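Local coordinates for protein aminoglycoside acetyltransferase meta-AAC0020 (Uncultured bacterium, PDB 5F47) that probably transfers an acetyl group from acetyl-coenzyme A to aminoglycoside antibiotics, as a GNAT-fold resistance enzyme, at residues E18-R29 with F40-L51. Numbering follows the deposited sequence.
Sequences ENDLPKFIQLIR and FSIPDSEHLQKL. With CA (calcium ion), chain I.
Glu18 O accepts a hydrogen bond from Gln49 NE2 at 2.9 Å. The bond uses a carbonyl lone pair, and the oxygen lies close to the amide plane of Gln49. A bend at chi2 (66°) turns this amide back toward Glu18. Water 1 donates to both Glu18 O and Gln49 OE1 and accepts from Leu21 N. Gln49 NE2 also bonds Asn53 OD1, a residue of the calcium site. Glu18 OE2 binds that calcium ion at 2.2 Å, with Asn53, Asn55 and four waters completing the site. Leu21 sends CD1 to Leu48 CB (3.7 Å) and CD2 to Ser45 CB. Phe24 turns its ring edge to Leu48 O and to Leu51 CD2. Leu48 is a knob in the hole formed by Leu21, Phe24, Ile25 and Ile28. Segments 21-29 and 45-51 cross at 104°; they belong to the first two helices of the GNAT fold, which follow strand 11-15 in the chain and precede strand 57-64. Ile28 CG2 touches Phe40 CZ at 3.8 Å, and Ile28 CD1 meets the Leu48 methyls tip to tip. The Arg29 guanidinium stands nearly perpendicular to the Phe40 ring (87°), with NH1 at the ring edge. Ile42 CB lies over one guanidinium face. Arg29 NH1 also forms a salt bridge with Glu32. Water 2 accepts from Arg29 NH1 and Ile42 N.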
# COMPACT_ATOMS: atom_id res chain seq x y z
N GLU B 18 4.29 -19.47 -9.13
CA GLU B 18 2.86 -19.76 -9.26
C GLU B 18 2.49 -21.17 -8.81
O GLU B 18 1.34 -21.42 -8.46
CB GLU B 18 2.40 -19.54 -10.70
CG GLU B 18 2.41 -18.08 -11.12
CD GLU B 18 1.77 -17.87 -12.48
OE1 GLU B 18 1.65 -18.85 -13.25
OE2 GLU B 18 1.38 -16.72 -12.78
N ASN B 19 3.45 -22.09 -8.77
CA ASN B 19 3.17 -23.45 -8.32
C ASN B 19 3.29 -23.61 -6.80
O ASN B 19 3.26 -24.72 -6.29
CB ASN B 19 4.10 -24.45 -9.04
CG ASN B 19 5.55 -24.37 -8.59
OD1 ASN B 19 5.99 -23.40 -7.97
ND2 ASN B 19 6.33 -25.40 -8.93
N ASP B 20 3.40 -22.49 -6.09
CA ASP B 20 3.68 -22.55 -4.65
C ASP B 20 2.50 -22.24 -3.73
O ASP B 20 2.71 -21.80 -2.60
CB ASP B 20 4.85 -21.61 -4.31
CG ASP B 20 6.20 -22.20 -4.69
OD1 ASP B 20 6.42 -23.40 -4.43
OD2 ASP B 20 7.05 -21.46 -5.24
N LEU B 21 1.28 -22.51 -4.17
CA LEU B 21 0.13 -22.32 -3.28
C LEU B 21 0.28 -23.01 -1.91
O LEU B 21 -0.07 -22.42 -0.90
CB LEU B 21 -1.16 -22.78 -3.94
CG LEU B 21 -2.43 -22.46 -3.13
CD1 LEU B 21 -2.53 -20.97 -2.80
CD2 LEU B 21 -3.66 -22.93 -3.89
N PRO B 22 0.80 -24.26 -1.87
CA PRO B 22 0.94 -24.86 -0.54
C PRO B 22 1.83 -24.07 0.41
O PRO B 22 1.48 -23.94 1.59
CB PRO B 22 1.56 -26.24 -0.84
CG PRO B 22 1.07 -26.56 -2.19
CD PRO B 22 1.13 -25.25 -2.92
N LYS B 23 2.96 -23.55 -0.07
CA LYS B 23 3.83 -22.75 0.78
C LYS B 23 3.16 -21.42 1.14
O LYS B 23 3.36 -20.91 2.23
CB LYS B 23 5.18 -22.51 0.11
CG LYS B 23 6.08 -23.75 0.13
CD LYS B 23 7.35 -23.52 -0.67
CE LYS B 23 8.21 -24.78 -0.71
NZ LYS B 23 9.34 -24.63 -1.67
N PHE B 24 2.38 -20.87 0.21
CA PHE B 24 1.65 -19.63 0.47
C PHE B 24 0.66 -19.84 1.63
O PHE B 24 0.59 -19.03 2.55
CB PHE B 24 0.94 -19.18 -0.81
CG PHE B 24 0.34 -17.79 -0.76
CD1 PHE B 24 0.79 -16.80 0.11
CD2 PHE B 24 -0.71 -17.48 -1.63
CE1 PHE B 24 0.20 -15.53 0.11
CE2 PHE B 24 -1.28 -16.23 -1.65
CZ PHE B 24 -0.84 -15.25 -0.78
N ILE B 25 -0.06 -20.96 1.58
CA ILE B 25 -1.01 -21.29 2.64
C ILE B 25 -0.28 -21.51 3.96
O ILE B 25 -0.74 -21.04 5.01
CB ILE B 25 -1.85 -22.52 2.26
CG1 ILE B 25 -2.80 -22.13 1.13
CG2 ILE B 25 -2.65 -23.07 3.46
CD1 ILE B 25 -3.59 -23.28 0.55
N GLN B 26 0.86 -22.19 3.93
CA GLN B 26 1.67 -22.33 5.15
C GLN B 26 2.06 -20.97 5.72
O GLN B 26 2.00 -20.76 6.94
CB GLN B 26 2.95 -23.13 4.88
CG GLN B 26 2.77 -24.62 4.75
CD GLN B 26 4.10 -25.30 4.48
OE1 GLN B 26 5.02 -25.25 5.30
NE2 GLN B 26 4.22 -25.91 3.30
N LEU B 27 2.45 -20.04 4.85
CA LEU B 27 2.81 -18.70 5.32
C LEU B 27 1.61 -17.99 5.93
O LEU B 27 1.73 -17.35 6.98
CB LEU B 27 3.39 -17.86 4.18
CG LEU B 27 3.82 -16.46 4.64
CD1 LEU B 27 4.91 -16.52 5.72
CD2 LEU B 27 4.29 -15.62 3.46
N ILE B 28 0.45 -18.12 5.30
CA ILE B 28 -0.76 -17.48 5.80
C ILE B 28 -1.10 -18.04 7.18
O ILE B 28 -1.46 -17.29 8.09
CB ILE B 28 -1.93 -17.65 4.82
CG1 ILE B 28 -1.64 -16.87 3.53
CG2 ILE B 28 -3.23 -17.16 5.46
CD1 ILE B 28 -2.51 -17.29 2.35
N ARG B 29 -0.95 -19.35 7.37
CA ARG B 29 -1.15 -19.93 8.70
C ARG B 29 -0.12 -19.43 9.71
O ARG B 29 -0.43 -19.28 10.88
CB ARG B 29 -1.11 -21.46 8.65
CG ARG B 29 -2.27 -22.09 7.89
CD ARG B 29 -3.62 -21.64 8.44
NE ARG B 29 -4.72 -22.39 7.83
CZ ARG B 29 -6.01 -22.15 8.08
NH1 ARG B 29 -6.36 -21.18 8.93
NH2 ARG B 29 -6.94 -22.88 7.48
N PHE B 40 -10.32 -16.19 12.19
CA PHE B 40 -9.85 -16.19 10.81
C PHE B 40 -10.38 -17.39 10.02
O PHE B 40 -10.29 -18.54 10.47
CB PHE B 40 -8.31 -16.16 10.80
CG PHE B 40 -7.73 -16.25 9.43
CD1 PHE B 40 -7.96 -15.24 8.51
CD2 PHE B 40 -6.97 -17.34 9.05
CE1 PHE B 40 -7.43 -15.30 7.24
CE2 PHE B 40 -6.43 -17.41 7.77
CZ PHE B 40 -6.67 -16.38 6.87
N SER B 41 -10.98 -17.10 8.87
CA SER B 41 -11.40 -18.12 7.90
C SER B 41 -10.59 -17.91 6.64
O SER B 41 -10.74 -16.88 5.97
CB SER B 41 -12.90 -18.03 7.56
OG SER B 41 -13.71 -18.59 8.57
N ILE B 42 -9.71 -18.84 6.32
CA ILE B 42 -8.84 -18.64 5.17
C ILE B 42 -9.71 -18.59 3.90
O ILE B 42 -10.67 -19.33 3.79
CB ILE B 42 -7.75 -19.74 5.09
CG1 ILE B 42 -6.65 -19.34 4.10
CG2 ILE B 42 -8.35 -21.12 4.78
CD1 ILE B 42 -5.43 -20.26 4.16
N PRO B 43 -9.42 -17.66 2.97
CA PRO B 43 -10.16 -17.64 1.70
C PRO B 43 -9.97 -18.93 0.93
O PRO B 43 -9.02 -19.66 1.22
CB PRO B 43 -9.53 -16.47 0.94
CG PRO B 43 -8.96 -15.60 1.99
CD PRO B 43 -8.50 -16.51 3.09
N ASP B 44 -10.83 -19.23 -0.04
CA ASP B 44 -10.63 -20.49 -0.74
C ASP B 44 -9.44 -20.41 -1.68
O ASP B 44 -8.90 -19.33 -1.97
CB ASP B 44 -11.90 -20.94 -1.49
CG ASP B 44 -12.24 -20.09 -2.70
OD1 ASP B 44 -11.58 -19.07 -2.97
OD2 ASP B 44 -13.21 -20.46 -3.39
N SER B 45 -9.01 -21.58 -2.13
CA SER B 45 -7.75 -21.69 -2.83
C SER B 45 -7.82 -21.10 -4.23
O SER B 45 -6.81 -20.69 -4.77
CB SER B 45 -7.32 -23.15 -2.87
OG SER B 45 -6.96 -23.56 -1.56
N GLU B 46 -9.01 -21.05 -4.81
CA GLU B 46 -9.17 -20.37 -6.09
C GLU B 46 -8.76 -18.91 -5.97
O GLU B 46 -8.03 -18.37 -6.81
CB GLU B 46 -10.61 -20.48 -6.57
CG GLU B 46 -10.93 -19.68 -7.82
CD GLU B 46 -12.38 -19.82 -8.24
OE1 GLU B 46 -13.05 -20.75 -7.76
OE2 GLU B 46 -12.85 -18.99 -9.05
N HIS B 47 -9.21 -18.26 -4.90
CA HIS B 47 -8.86 -16.87 -4.67
C HIS B 47 -7.37 -16.70 -4.40
O HIS B 47 -6.69 -15.82 -4.97
CB HIS B 47 -9.67 -16.29 -3.49
CG HIS B 47 -9.21 -14.92 -3.09
ND1 HIS B 47 -9.50 -13.81 -3.84
CD2 HIS B 47 -8.45 -14.50 -2.06
CE1 HIS B 47 -8.95 -12.75 -3.27
NE2 HIS B 47 -8.29 -13.14 -2.20
N LEU B 48 -6.83 -17.56 -3.54
CA LEU B 48 -5.43 -17.44 -3.17
C LEU B 48 -4.53 -17.73 -4.37
O LEU B 48 -3.48 -17.09 -4.53
CB LEU B 48 -5.10 -18.38 -2.01
CG LEU B 48 -5.76 -18.03 -0.67
CD1 LEU B 48 -5.40 -19.07 0.38
CD2 LEU B 48 -5.36 -16.63 -0.22
N GLN B 49 -4.93 -18.66 -5.23
CA GLN B 49 -4.14 -18.95 -6.42
C GLN B 49 -4.13 -17.75 -7.36
O GLN B 49 -3.10 -17.41 -7.93
CB GLN B 49 -4.66 -20.18 -7.15
CG GLN B 49 -3.82 -20.58 -8.37
CD GLN B 49 -2.43 -21.04 -7.98
OE1 GLN B 49 -2.28 -22.02 -7.26
NE2 GLN B 49 -1.40 -20.33 -8.46
N LYS B 50 -5.29 -17.12 -7.52
CA LYS B 50 -5.41 -15.93 -8.37
C LYS B 50 -4.47 -14.82 -7.89
O LYS B 50 -3.79 -14.17 -8.68
CB LYS B 50 -6.86 -15.44 -8.38
CG LYS B 50 -7.16 -14.37 -9.42
CD LYS B 50 -8.66 -14.09 -9.50
CE LYS B 50 -8.98 -12.88 -10.38
NZ LYS B 50 -10.45 -12.66 -10.53
N LEU B 51 -4.44 -14.61 -6.58
CA LEU B 51 -3.52 -13.63 -6.01
C LEU B 51 -2.04 -13.99 -6.26
O LEU B 51 -1.26 -13.15 -6.70
CB LEU B 51 -3.80 -13.47 -4.52
CG LEU B 51 -2.84 -12.59 -3.70
CD1 LEU B 51 -2.78 -11.20 -4.30
CD2 LEU B 51 -3.30 -12.54 -2.25
CA CA I . 1.94 -14.55 -12.87
O HOH W 1 0.16 -23.19 -6.74
O HOH W 2 -9.14 -20.80 8.41
O HOH W 3 0.04 -14.06 -14.18
O HOH W 4 2.74 -14.83 -15.11
O HOH W 5 2.73 -14.54 -10.45
O HOH W 6 4.28 -14.92 -12.76